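Local coordinates for protein carboxyvinyl-carboxyphosphonate phosphorylmutase (Bacillus anthracis, PDB 4IQD) that is of unknown function but belongs to the phosphoenolpyruvate phosphomutase family of TIM-barrel proteins and holds pyruvic acid in several pockets, at residues R20-V25 against S159-A164; I96-G101 against V147-A152; E179-Y184 against D190-E195; A183-G188 against K209-L214. All blocks are in the same frame, centred on the assembly; numbering follows the deposited sequence.

Interaction 1: R20-V25 against S159-A164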
loop_
_atom_site.group_PDB
_atom_site.type_symbol
_atom_site.label_atom_id
_atom_site.label_comp_id
_atom_site.label_asym_id
_atom_site.label_seq_id
_atom_site.Cartn_x
_atom_site.Cartn_y
_atom_site.Cartn_z
ATOM N N ARG A 20 13.799 6.148 22.004
ATOM C CA ARG A 20 12.766 7.167 21.880
ATOM C C ARG A 20 11.419 6.525 22.146
ATOM O O ARG A 20 10.582 7.084 22.847
ATOM C CB ARG A 20 12.774 7.791 20.484
ATOM C CG ARG A 20 11.794 8.948 20.326
ATOM C CD ARG A 20 11.519 9.282 18.862
ATOM N NE ARG A 20 12.687 9.798 18.150
ATOM C CZ ARG A 20 12.685 10.157 16.868
ATOM N NH1 ARG A 20 11.575 10.057 16.148
ATOM N NH2 ARG A 20 13.794 10.614 16.303
ATOM N N PHE A 21 11.227 5.338 21.582
ATOM C CA PHE A 21 10.017 4.555 21.787
ATOM C C PHE A 21 9.816 4.247 23.263
ATOM O O PHE A 21 8.724 4.434 23.804
ATOM C CB PHE A 21 10.095 3.251 20.992
ATOM C CG PHE A 21 8.844 2.429 21.050
ATOM C CD1 PHE A 21 7.805 2.668 20.169
ATOM C CD2 PHE A 21 8.706 1.413 21.982
ATOM C CE1 PHE A 21 6.652 1.912 20.216
ATOM C CE2 PHE A 21 7.555 0.654 22.035
ATOM C CZ PHE A 21 6.526 0.903 21.152
ATOM N N ARG A 22 10.876 3.766 23.906
ATOM C CA ARG A 22 10.834 3.462 25.329
ATOM C C ARG A 22 10.427 4.692 26.124
ATOM O O ARG A 22 9.571 4.618 27.002
ATOM C CB ARG A 22 12.191 2.962 25.820
ATOM C CG ARG A 22 12.253 2.782 27.329
ATOM C CD ARG A 22 13.626 2.334 27.792
ATOM N NE ARG A 22 14.032 1.068 27.191
ATOM C CZ ARG A 22 13.640 -0.125 27.622
ATOM N NH1 ARG A 22 12.817 -0.224 28.657
ATOM N NH2 ARG A 22 14.065 -1.222 27.014
ATOM N N ALA A 23 11.050 5.820 25.806
ATOM C CA ALA A 23 10.705 7.090 26.425
ATOM C C ALA A 23 9.211 7.330 26.313
ATOM O O ALA A 23 8.543 7.599 27.312
ATOM C CB ALA A 23 11.470 8.223 25.760
ATOM N N LEU A 24 8.700 7.213 25.090
ATOM C CA LEU A 24 7.283 7.407 24.806
ATOM C C LEU A 24 6.413 6.545 25.711
ATOM O O LEU A 24 5.353 6.973 26.168
ATOM C CB LEU A 24 6.983 7.069 23.345
ATOM C CG LEU A 24 7.629 7.915 22.249
ATOM C CD1 LEU A 24 7.258 7.366 20.889
ATOM C CD2 LEU A 24 7.207 9.357 22.379
ATOM N N VAL A 25 6.875 5.329 25.970
ATOM C CA VAL A 25 6.155 4.403 26.826
ATOM C C VAL A 25 6.190 4.860 28.279
ATOM O O VAL A 25 5.150 4.982 28.924
ATOM C CB VAL A 25 6.746 2.991 26.723
ATOM C CG1 VAL A 25 6.248 2.123 27.859
ATOM C CG2 VAL A 25 6.400 2.379 25.383
ATOM N N SER A 159 19.126 -4.109 21.347
ATOM C CA SER A 159 18.676 -2.745 21.099
ATOM C C SER A 159 17.206 -2.714 20.701
ATOM O O SER A 159 16.665 -1.664 20.371
ATOM C CB SER A 159 19.529 -2.096 20.008
ATOM O OG SER A 159 19.587 -2.918 18.855
ATOM N N LEU A 160 16.566 -3.875 20.744
ATOM C CA LEU A 160 15.184 -4.011 20.303
ATOM C C LEU A 160 14.217 -4.079 21.481
ATOM O O LEU A 160 14.316 -4.966 22.327
ATOM C CB LEU A 160 15.040 -5.262 19.438
ATOM C CG LEU A 160 14.117 -5.180 18.224
ATOM C CD1 LEU A 160 14.490 -3.998 17.337
ATOM C CD2 LEU A 160 14.191 -6.475 17.439
ATOM N N TYR A 161 13.285 -3.135 21.527
ATOM C CA TYR A 161 12.258 -3.106 22.559
ATOM C C TYR A 161 11.278 -4.231 22.273
ATOM O O TYR A 161 10.831 -4.395 21.141
ATOM C CB TYR A 161 11.547 -1.755 22.529
ATOM C CG TYR A 161 10.679 -1.443 23.728
ATOM C CD1 TYR A 161 11.203 -0.793 24.841
ATOM C CD2 TYR A 161 9.329 -1.763 23.732
ATOM C CE1 TYR A 161 10.411 -0.489 25.931
ATOM C CE2 TYR A 161 8.528 -1.463 24.817
ATOM C CZ TYR A 161 9.074 -0.827 25.914
ATOM O OH TYR A 161 8.277 -0.526 26.991
ATOM N N ILE A 162 10.955 -5.024 23.287
ATOM C CA ILE A 162 10.106 -6.182 23.062
ATOM C C ILE A 162 8.754 -6.067 23.730
ATOM O O ILE A 162 8.660 -5.901 24.946
ATOM C CB ILE A 162 10.743 -7.467 23.584
ATOM C CG1 ILE A 162 12.132 -7.663 22.985
ATOM C CG2 ILE A 162 9.850 -8.645 23.257
ATOM C CD1 ILE A 162 12.838 -8.882 23.516
ATOM N N VAL A 163 7.704 -6.171 22.925
ATOM C CA VAL A 163 6.356 -6.299 23.450
ATOM C C VAL A 163 5.903 -7.743 23.272
ATOM O O VAL A 163 5.980 -8.289 22.175
ATOM C CB VAL A 163 5.377 -5.351 22.733
ATOM C CG1 VAL A 163 3.952 -5.619 23.182
ATOM C CG2 VAL A 163 5.762 -3.901 22.987
ATOM N N ALA A 164 5.450 -8.366 24.356
ATOM C CA ALA A 164 5.006 -9.754 24.299
ATOM C C ALA A 164 3.486 -9.871 24.379
ATOM O O ALA A 164 2.863 -9.375 25.317
ATOM C CB ALA A 164 5.664 -10.570 25.402
#
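Y161, the first residue of strand 161-166, receives three residues of helix 14-26 around its side chain. On one face of its ring it takes the edge of F21 in an offset edge-to-face pair, with centroids 5.2 Å apart and planes inclined at 67°. F21 CE2 makes the nearest touch, 3.4 Å from Y161 CD2. A phenylalanine suits this buried place because its rim presents only C-H groups to the tyrosine. R22 passes beside the ring as well: its chain runs straight to CG and CD and then bends at chi3 (-59°). The guanidinium thereby swings round, leaving Y161 CE1 3.6 Å above the centre of one of its faces, while the two planes stay 63° apart. A long arginine suits this partly exposed place, since its first carbons lie against the tyrosine while its charge is carried past them to a long, weak ion pair with D190. These contacts are consistent with the helix lying at the end of the TIM barrel where the strands begin, F21 also touching A120, which opens strand 120-124, and P91, just before strand 92-95. Beyond the ring, V25 meets the phenol end from the opposite direction, V25 CG1 standing 3.4 Å from Y161 OH; a compact valine fits this buried spot, where it also touches P213. Next along the strand, I162 is directed away from the helix and packs on helix 143-156.

Interaction 2: I96-G101 against V147-A152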
loop_
_atom_site.group_PDB
_atom_site.type_symbol
_atom_site.label_atom_id
_atom_site.label_comp_id
_atom_site.label_asym_id
_atom_site.label_seq_id
_atom_site.Cartn_x
_atom_site.Cartn_y
_atom_site.Cartn_z
ATOM N N ILE A 96 5.448 -9.191 14.689
ATOM C CA ILE A 96 6.188 -10.261 14.031
ATOM C C ILE A 96 5.595 -11.646 14.291
ATOM O O ILE A 96 6.285 -12.654 14.158
ATOM C CB ILE A 96 7.682 -10.248 14.418
ATOM C CG1 ILE A 96 7.864 -10.563 15.903
ATOM C CG2 ILE A 96 8.302 -8.900 14.075
ATOM C CD1 ILE A 96 9.276 -10.964 16.265
ATOM N N ASP A 97 4.311 -11.688 14.637
ATOM C CA ASP A 97 3.630 -12.944 14.954
ATOM C C ASP A 97 4.391 -13.753 16.002
ATOM O O ASP A 97 4.534 -13.322 17.143
ATOM C CB ASP A 97 3.405 -13.786 13.692
ATOM C CG ASP A 97 2.478 -13.114 12.697
ATOM O OD1 ASP A 97 1.634 -12.300 13.122
ATOM O OD2 ASP A 97 2.590 -13.407 11.486
ATOM N N THR A 98 4.893 -14.918 15.606
ATOM C CA THR A 98 5.635 -15.777 16.521
ATOM C C THR A 98 7.124 -15.853 16.178
ATOM O O THR A 98 7.854 -16.671 16.734
ATOM C CB THR A 98 5.050 -17.198 16.550
ATOM O OG1 THR A 98 5.338 -17.859 15.313
ATOM C CG2 THR A 98 3.544 -17.148 16.752
ATOM N N GLY A 99 7.570 -14.997 15.263
ATOM C CA GLY A 99 8.971 -14.953 14.886
ATOM C C GLY A 99 9.262 -15.693 13.598
ATOM O O GLY A 99 10.420 -15.851 13.214
ATOM N N PHE A 100 8.200 -16.150 12.940
ATOM C CA PHE A 100 8.291 -16.807 11.638
ATOM C C PHE A 100 9.164 -18.052 11.669
ATOM O O PHE A 100 10.021 -18.243 10.811
ATOM C CB PHE A 100 8.785 -15.829 10.570
ATOM C CG PHE A 100 8.071 -14.512 10.588
ATOM C CD1 PHE A 100 6.832 -14.373 9.986
ATOM C CD2 PHE A 100 8.633 -13.413 11.215
ATOM C CE1 PHE A 100 6.166 -13.165 10.006
ATOM C CE2 PHE A 100 7.975 -12.202 11.239
ATOM C CZ PHE A 100 6.738 -12.077 10.633
ATOM N N GLY A 101 8.931 -18.902 12.661
ATOM C CA GLY A 101 9.666 -20.144 12.776
ATOM C C GLY A 101 10.192 -20.372 14.176
ATOM O O GLY A 101 9.569 -19.973 15.159
ATOM N N VAL A 147 9.422 -18.040 26.049
ATOM C CA VAL A 147 10.520 -17.586 26.891
ATOM C C VAL A 147 11.849 -17.694 26.158
ATOM O O VAL A 147 12.638 -16.752 26.142
ATOM C CB VAL A 147 10.578 -18.387 28.210
ATOM C CG1 VAL A 147 11.982 -18.376 28.804
ATOM C CG2 VAL A 147 9.563 -17.839 29.204
ATOM N N GLN A 148 12.081 -18.842 25.536
ATOM C CA GLN A 148 13.301 -19.057 24.776
ATOM C C GLN A 148 13.399 -18.108 23.586
ATOM O O GLN A 148 14.467 -17.573 23.295
ATOM C CB GLN A 148 13.375 -20.502 24.308
ATOM C CG GLN A 148 13.511 -21.487 25.443
ATOM C CD GLN A 148 13.431 -22.915 24.970
ATOM O OE1 GLN A 148 12.732 -23.221 24.005
ATOM N NE2 GLN A 148 14.152 -23.801 25.643
ATOM N N LYS A 149 12.278 -17.893 22.907
ATOM C CA LYS A 149 12.238 -16.978 21.775
ATOM C C LYS A 149 12.591 -15.552 22.189
ATOM O O LYS A 149 13.305 -14.850 21.476
ATOM C CB LYS A 149 10.869 -17.004 21.101
ATOM C CG LYS A 149 10.619 -18.246 20.271
ATOM C CD LYS A 149 9.375 -18.097 19.416
ATOM C CE LYS A 149 9.310 -19.183 18.358
ATOM N NZ LYS A 149 8.172 -18.991 17.418
ATOM N N ILE A 150 12.084 -15.128 23.342
ATOM C CA ILE A 150 12.376 -13.800 23.860
ATOM C C ILE A 150 13.859 -13.685 24.190
ATOM O O ILE A 150 14.502 -12.685 23.873
ATOM C CB ILE A 150 11.521 -13.489 25.101
ATOM C CG1 ILE A 150 10.041 -13.428 24.712
ATOM C CG2 ILE A 150 11.952 -12.186 25.742
ATOM C CD1 ILE A 150 9.098 -13.249 25.878
ATOM N N LYS A 151 14.398 -14.730 24.808
ATOM C CA LYS A 151 15.818 -14.795 25.132
ATOM C C LYS A 151 16.667 -14.739 23.874
ATOM O O LYS A 151 17.750 -14.153 23.875
ATOM C CB LYS A 151 16.133 -16.076 25.907
ATOM C CG LYS A 151 15.565 -16.109 27.315
ATOM C CD LYS A 151 15.496 -17.526 27.865
ATOM C CE LYS A 151 16.870 -18.145 28.043
ATOM N NZ LYS A 151 16.771 -19.487 28.693
ATOM N N ALA A 152 16.172 -15.356 22.805
ATOM C CA ALA A 152 16.844 -15.309 21.512
ATOM C C ALA A 152 16.942 -13.874 21.004
ATOM O O ALA A 152 17.977 -13.453 20.487
ATOM C CB ALA A 152 16.117 -16.178 20.508
#
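The flat groups that meet K149 are the peptide carbonyls of T98 and G101, both offered by a tightly folded loop. Between them in sequence, F100 has its CB directed away from the lysine's helix, and its ring has I96 O 3.4 Å above one face, offset toward the rim. K149 leaves its helix with CG anti to the carbonyl carbon (chi1 -74°) and stays extended to the amine, the reach needed to bridge from helix to loop. NZ donates to G101 O at 2.8 Å, with a C=O...N angle of 179°, almost on the carbonyl axis. It also donates to T98 O, where the modelled 2.4 Å from K149 NZ is so short that the exact length is doubtful. One ammonium group is thus shared by two main-chain carbonyls, and the K149 side chain also touches V106 and I123. The loop suits this grip: I96 to G99 form a type II' beta turn, closed by G99 N on I96 O at 2.9 Å, and the positive phi of G99 (100°) calls for glycine. Following strand 92-95, whose D95 lines a pyruvic acid pocket, this is a beta-alpha loop of a TIM barrel, tied by lysine to the outer helix 143-156.

Interaction 3: E179-Y184 against D190-E195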
loop_
_atom_site.group_PDB
_atom_site.type_symbol
_atom_site.label_atom_id
_atom_site.label_comp_id
_atom_site.label_asym_id
_atom_site.label_seq_id
_atom_site.Cartn_x
_atom_site.Cartn_y
_atom_site.Cartn_z
ATOM N N GLU A 179 0.549 -15.261 34.994
ATOM C CA GLU A 179 1.727 -16.101 35.170
ATOM C C GLU A 179 2.602 -16.090 33.922
ATOM O O GLU A 179 3.809 -15.875 34.010
ATOM C CB GLU A 179 1.328 -17.535 35.525
ATOM C CG GLU A 179 0.884 -17.719 36.969
ATOM C CD GLU A 179 2.022 -17.542 37.958
ATOM O OE1 GLU A 179 1.907 -16.680 38.853
ATOM O OE2 GLU A 179 3.030 -18.272 37.841
ATOM N N ARG A 180 1.988 -16.323 32.765
ATOM C CA ARG A 180 2.708 -16.289 31.498
ATOM C C ARG A 180 3.388 -14.944 31.321
ATOM O O ARG A 180 4.582 -14.881 31.050
ATOM C CB ARG A 180 1.762 -16.531 30.322
ATOM C CG ARG A 180 1.395 -17.982 30.075
ATOM C CD ARG A 180 0.691 -18.114 28.735
ATOM N NE ARG A 180 0.389 -19.495 28.380
ATOM C CZ ARG A 180 1.173 -20.267 27.634
ATOM N NH1 ARG A 180 2.320 -19.803 27.165
ATOM N NH2 ARG A 180 0.810 -21.511 27.359
ATOM N N ALA A 181 2.616 -13.878 31.510
ATOM C CA ALA A 181 3.101 -12.511 31.344
ATOM C C ALA A 181 4.367 -12.222 32.144
ATOM O O ALA A 181 5.358 -11.753 31.592
ATOM C CB ALA A 181 2.006 -11.515 31.711
ATOM N N ASN A 182 4.333 -12.510 33.440
ATOM C CA ASN A 182 5.478 -12.249 34.304
ATOM C C ASN A 182 6.705 -13.070 33.923
ATOM O O ASN A 182 7.837 -12.675 34.200
ATOM C CB ASN A 182 5.118 -12.488 35.772
ATOM C CG ASN A 182 4.242 -11.391 36.345
ATOM O OD1 ASN A 182 4.375 -10.221 35.988
ATOM N ND2 ASN A 182 3.337 -11.766 37.244
ATOM N N ALA A 183 6.473 -14.214 33.290
ATOM C CA ALA A 183 7.566 -15.053 32.820
ATOM C C ALA A 183 8.231 -14.404 31.620
ATOM O O ALA A 183 9.455 -14.331 31.537
ATOM C CB ALA A 183 7.058 -16.429 32.454
ATOM N N TYR A 184 7.407 -13.929 30.693
ATOM C CA TYR A 184 7.895 -13.290 29.483
ATOM C C TYR A 184 8.680 -12.031 29.838
ATOM O O TYR A 184 9.663 -11.696 29.181
ATOM C CB TYR A 184 6.729 -12.928 28.565
ATOM C CG TYR A 184 5.865 -14.095 28.129
ATOM C CD1 TYR A 184 6.349 -15.398 28.133
ATOM C CD2 TYR A 184 4.561 -13.886 27.702
ATOM C CE1 TYR A 184 5.550 -16.458 27.728
ATOM C CE2 TYR A 184 3.758 -14.935 27.298
ATOM C CZ TYR A 184 4.254 -16.217 27.311
ATOM O OH TYR A 184 3.446 -17.256 26.906
ATOM N N ASP A 190 9.757 -6.100 27.504
ATOM C CA ASP A 190 9.720 -4.786 28.136
ATOM C C ASP A 190 8.289 -4.312 28.363
ATOM O O ASP A 190 8.054 -3.347 29.091
ATOM C CB ASP A 190 10.471 -3.769 27.277
ATOM C CG ASP A 190 11.827 -4.276 26.829
ATOM O OD1 ASP A 190 12.722 -4.421 27.685
ATOM O OD2 ASP A 190 12.000 -4.525 25.617
ATOM N N ALA A 191 7.338 -4.999 27.738
ATOM C CA ALA A 191 5.934 -4.606 27.797
ATOM C C ALA A 191 5.025 -5.788 27.480
ATOM O O ALA A 191 5.442 -6.733 26.813
ATOM C CB ALA A 191 5.670 -3.460 26.827
ATOM N N ILE A 192 3.782 -5.727 27.951
ATOM C CA ILE A 192 2.829 -6.811 27.718
ATOM C C ILE A 192 1.556 -6.371 26.983
ATOM O O ILE A 192 0.968 -5.335 27.288
ATOM C CB ILE A 192 2.448 -7.532 29.030
ATOM C CG1 ILE A 192 3.687 -8.134 29.688
ATOM C CG2 ILE A 192 1.444 -8.632 28.765
ATOM C CD1 ILE A 192 4.347 -9.224 28.866
ATOM N N PHE A 193 1.160 -7.180 26.004
ATOM C CA PHE A 193 -0.084 -7.028 25.265
ATOM C C PHE A 193 -0.984 -8.184 25.715
ATOM O O PHE A 193 -0.858 -9.300 25.214
ATOM C CB PHE A 193 0.242 -7.103 23.763
ATOM C CG PHE A 193 -0.957 -7.074 22.829
ATOM C CD1 PHE A 193 -2.266 -7.077 23.289
ATOM C CD2 PHE A 193 -0.745 -7.053 21.460
ATOM C CE1 PHE A 193 -3.325 -7.068 22.406
ATOM C CE2 PHE A 193 -1.801 -7.036 20.574
ATOM C CZ PHE A 193 -3.090 -7.046 21.046
ATOM N N PRO A 194 -1.902 -7.916 26.658
ATOM C CA PRO A 194 -2.838 -8.925 27.157
ATOM C C PRO A 194 -4.117 -8.948 26.335
ATOM O O PRO A 194 -5.036 -8.176 26.610
ATOM C CB PRO A 194 -3.147 -8.441 28.580
ATOM C CG PRO A 194 -2.595 -7.025 28.676
ATOM C CD PRO A 194 -2.117 -6.621 27.318
ATOM N N GLU A 195 -4.176 -9.828 25.344
ATOM C CA GLU A 195 -5.327 -9.883 24.453
ATOM C C GLU A 195 -6.626 -10.242 25.168
ATOM O O GLU A 195 -6.704 -11.231 25.904
ATOM C CB GLU A 195 -5.076 -10.847 23.292
ATOM C CG GLU A 195 -6.336 -11.227 22.511
ATOM C CD GLU A 195 -6.877 -10.100 21.645
ATOM O OE1 GLU A 195 -6.191 -9.067 21.497
ATOM O OE2 GLU A 195 -7.991 -10.253 21.102
#
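Two torsions fold I192 toward helix 174-187: chi1 of -60° sets CG1 anti to the carbonyl carbon and CG2 anti to the backbone N, and chi2 of -64° turns CD1 toward A181 O and Y184 CB. The two branches therefore land at different points. I192 CG2 meets the methyl A181 CB at 4.2 Å, while I192 CD1 lies 3.9 Å from A181 O and 4.4 Å from Y184 CB, one turn further along. Alanine is apt at position 181 because its small side chain lets the helix settle close to the strand, the A181 and I192 CA atoms being 6.8 Å apart. Isoleucine, branched at CB, both favours the strand conformation and spreads its carbons against the helix. This is the packing of helix on strand within a beta-alpha-beta crossover, made here of strand 161-166, helix 174-187 and strand 191-194 of the barrel. Y184 offers I192 only its CB; its ring leans outward and somewhat back toward R180, with R180 O 3.3 Å above one face, offset toward the rim. R180 NH1 donates to Y184 OH at 2.8 Å, the hydroxyl lying at the edge of the guanidinium and in its plane. Y184 OH is also hydrogen-bonded to D125 and R180 NH2 to V141 O, which should help to fix the rotation of both side chains beside the buried hydrocarbon.

Interaction 4: A183-G188 against K209-L214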
loop_
_atom_site.group_PDB
_atom_site.type_symbol
_atom_site.label_atom_id
_atom_site.label_comp_id
_atom_site.label_asym_id
_atom_site.label_seq_id
_atom_site.Cartn_x
_atom_site.Cartn_y
_atom_site.Cartn_z
ATOM N N ALA A 183 6.473 -14.214 33.290
ATOM C CA ALA A 183 7.566 -15.053 32.820
ATOM C C ALA A 183 8.231 -14.404 31.620
ATOM O O ALA A 183 9.455 -14.331 31.537
ATOM C CB ALA A 183 7.058 -16.429 32.454
ATOM N N TYR A 184 7.407 -13.929 30.693
ATOM C CA TYR A 184 7.895 -13.290 29.483
ATOM C C TYR A 184 8.680 -12.031 29.838
ATOM O O TYR A 184 9.663 -11.696 29.181
ATOM C CB TYR A 184 6.729 -12.928 28.565
ATOM C CG TYR A 184 5.865 -14.095 28.129
ATOM C CD1 TYR A 184 6.349 -15.398 28.133
ATOM C CD2 TYR A 184 4.561 -13.886 27.702
ATOM C CE1 TYR A 184 5.550 -16.458 27.728
ATOM C CE2 TYR A 184 3.758 -14.935 27.298
ATOM C CZ TYR A 184 4.254 -16.217 27.311
ATOM O OH TYR A 184 3.446 -17.256 26.906
ATOM N N VAL A 185 8.239 -11.349 30.889
ATOM C CA VAL A 185 8.899 -10.133 31.353
ATOM C C VAL A 185 10.296 -10.424 31.886
ATOM O O VAL A 185 11.262 -9.767 31.507
ATOM C CB VAL A 185 8.080 -9.427 32.450
ATOM C CG1 VAL A 185 8.884 -8.289 33.063
ATOM C CG2 VAL A 185 6.771 -8.913 31.883
ATOM N N LYS A 186 10.407 -11.418 32.760
ATOM C CA LYS A 186 11.707 -11.767 33.313
ATOM C C LYS A 186 12.619 -12.329 32.228
ATOM O O LYS A 186 13.842 -12.300 32.353
ATOM C CB LYS A 186 11.564 -12.757 34.469
ATOM C CG LYS A 186 11.864 -14.198 34.118
ATOM C CD LYS A 186 12.125 -14.998 35.379
ATOM C CE LYS A 186 13.222 -14.345 36.210
ATOM N NZ LYS A 186 13.480 -15.072 37.483
ATOM N N ALA A 187 12.013 -12.832 31.157
ATOM C CA ALA A 187 12.765 -13.389 30.043
ATOM C C ALA A 187 13.374 -12.275 29.202
ATOM O O ALA A 187 14.349 -12.489 28.484
ATOM C CB ALA A 187 11.874 -14.282 29.193
ATOM N N GLY A 188 12.797 -11.081 29.292
ATOM C CA GLY A 188 13.367 -9.930 28.620
ATOM C C GLY A 188 12.365 -8.981 28.000
ATOM O O GLY A 188 12.741 -7.909 27.535
ATOM N N LYS A 209 -0.675 -6.893 38.986
ATOM C CA LYS A 209 0.049 -8.131 39.230
ATOM C C LYS A 209 1.203 -8.344 38.257
ATOM O O LYS A 209 1.975 -9.287 38.410
ATOM C CB LYS A 209 -0.908 -9.323 39.167
ATOM C CG LYS A 209 -0.819 -10.262 40.362
ATOM C CD LYS A 209 -1.702 -9.792 41.502
ATOM C CE LYS A 209 -1.453 -10.601 42.762
ATOM N NZ LYS A 209 -1.598 -12.066 42.533
ATOM N N VAL A 210 1.320 -7.473 37.258
ATOM C CA VAL A 210 2.352 -7.625 36.232
ATOM C C VAL A 210 3.331 -6.445 36.224
ATOM O O VAL A 210 2.919 -5.288 36.149
ATOM C CB VAL A 210 1.726 -7.806 34.833
ATOM C CG1 VAL A 210 2.801 -7.834 33.761
ATOM C CG2 VAL A 210 0.889 -9.077 34.785
ATOM N N ASN A 211 4.627 -6.746 36.286
ATOM C CA ASN A 211 5.661 -5.713 36.383
ATOM C C ASN A 211 6.158 -5.171 35.038
ATOM O O ASN A 211 7.347 -5.246 34.730
ATOM C CB ASN A 211 6.849 -6.219 37.209
ATOM C CG ASN A 211 7.472 -7.476 36.628
ATOM O OD1 ASN A 211 6.769 -8.385 36.188
ATOM N ND2 ASN A 211 8.799 -7.529 36.617
ATOM N N ALA A 212 5.246 -4.607 34.256
ATOM C CA ALA A 212 5.572 -4.094 32.930
ATOM C C ALA A 212 4.513 -3.108 32.467
ATOM O O ALA A 212 3.372 -3.173 32.910
ATOM C CB ALA A 212 5.688 -5.236 31.930
ATOM N N PRO A 213 4.891 -2.182 31.575
ATOM C CA PRO A 213 3.886 -1.352 30.911
ATOM C C PRO A 213 2.952 -2.228 30.092
ATOM O O PRO A 213 3.371 -3.277 29.605
ATOM C CB PRO A 213 4.720 -0.476 29.977
ATOM C CG PRO A 213 6.066 -0.428 30.605
ATOM C CD PRO A 213 6.264 -1.769 31.237
ATOM N N LEU A 214 1.701 -1.812 29.945
ATOM C CA LEU A 214 0.731 -2.615 29.218
ATOM C C LEU A 214 0.243 -1.916 27.960
ATOM O O LEU A 214 0.143 -0.691 27.917
ATOM C CB LEU A 214 -0.452 -2.976 30.117
ATOM C CG LEU A 214 -0.098 -3.750 31.388
ATOM C CD1 LEU A 214 -1.356 -4.194 32.103
ATOM C CD2 LEU A 214 0.790 -4.940 31.071
#
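This is a surface contact, chiefly apolar, in which V185 near the C-terminal end of helix 174-187 fits against N211 and A212 in the loop that leads from helix 200-209 into strand 215-217. The two methyls of V185 divide the work. CG2 points at A212 and lies 3.8 Å from its CB, methyl against methyl, while CG1 reaches the N211 side chain, 3.9 Å from N211 CG in the conformer modelled here, one of two, so this part is less certain. In that conformer CG sits between the backbone N and the carbonyl carbon (chi1 58°), and the N211 side chain runs alongside the valine with the opposite sense. The N211 backbone forms the centre of an inverse gamma turn, marked by a weak bond from A212 N to V210 O at 3.1 Å. A beta-branched valine gives the helix a broad, short apolar surface, and alanine lets the loop come close, with V185 and A212 CA atoms 7.1 Å apart. Nearby, N182 helps hold the loop by bonding to K209 O. Just past V185 the helix ends at G188, whose positive phi (141°) suits glycine and whose N bonds V185 O at 3.0 Å and, weakly, Y184 O. Such a Schellman motif closes a helix, here in the outer layer of the TIM barrel where the chain turns back toward strand 191-194.

How the interactions relate
From the N terminus, helix 14-26 opens interaction 1, which closes a loop of well over a hundred residues at strand 161-166. Interaction 2 nests inside it, joining the loop after strand 92-95 to helix 143-156. Interactions 3 and 4 both come after interaction 1 in the chain and start from overlapping segments of helix 174-187, sharing A183 and Y184; interaction 3 closes first, on strand 191-194, and interaction 4 later, before strand 215-217. Neighbouring parts meet directly: I162 N probably bonds D190 OD2, just before the neighbouring strand, I192 N probably bonds P213 O, and I150 packs on Y184. Together they tie the N-terminal helix, barrel strands and outer helices together.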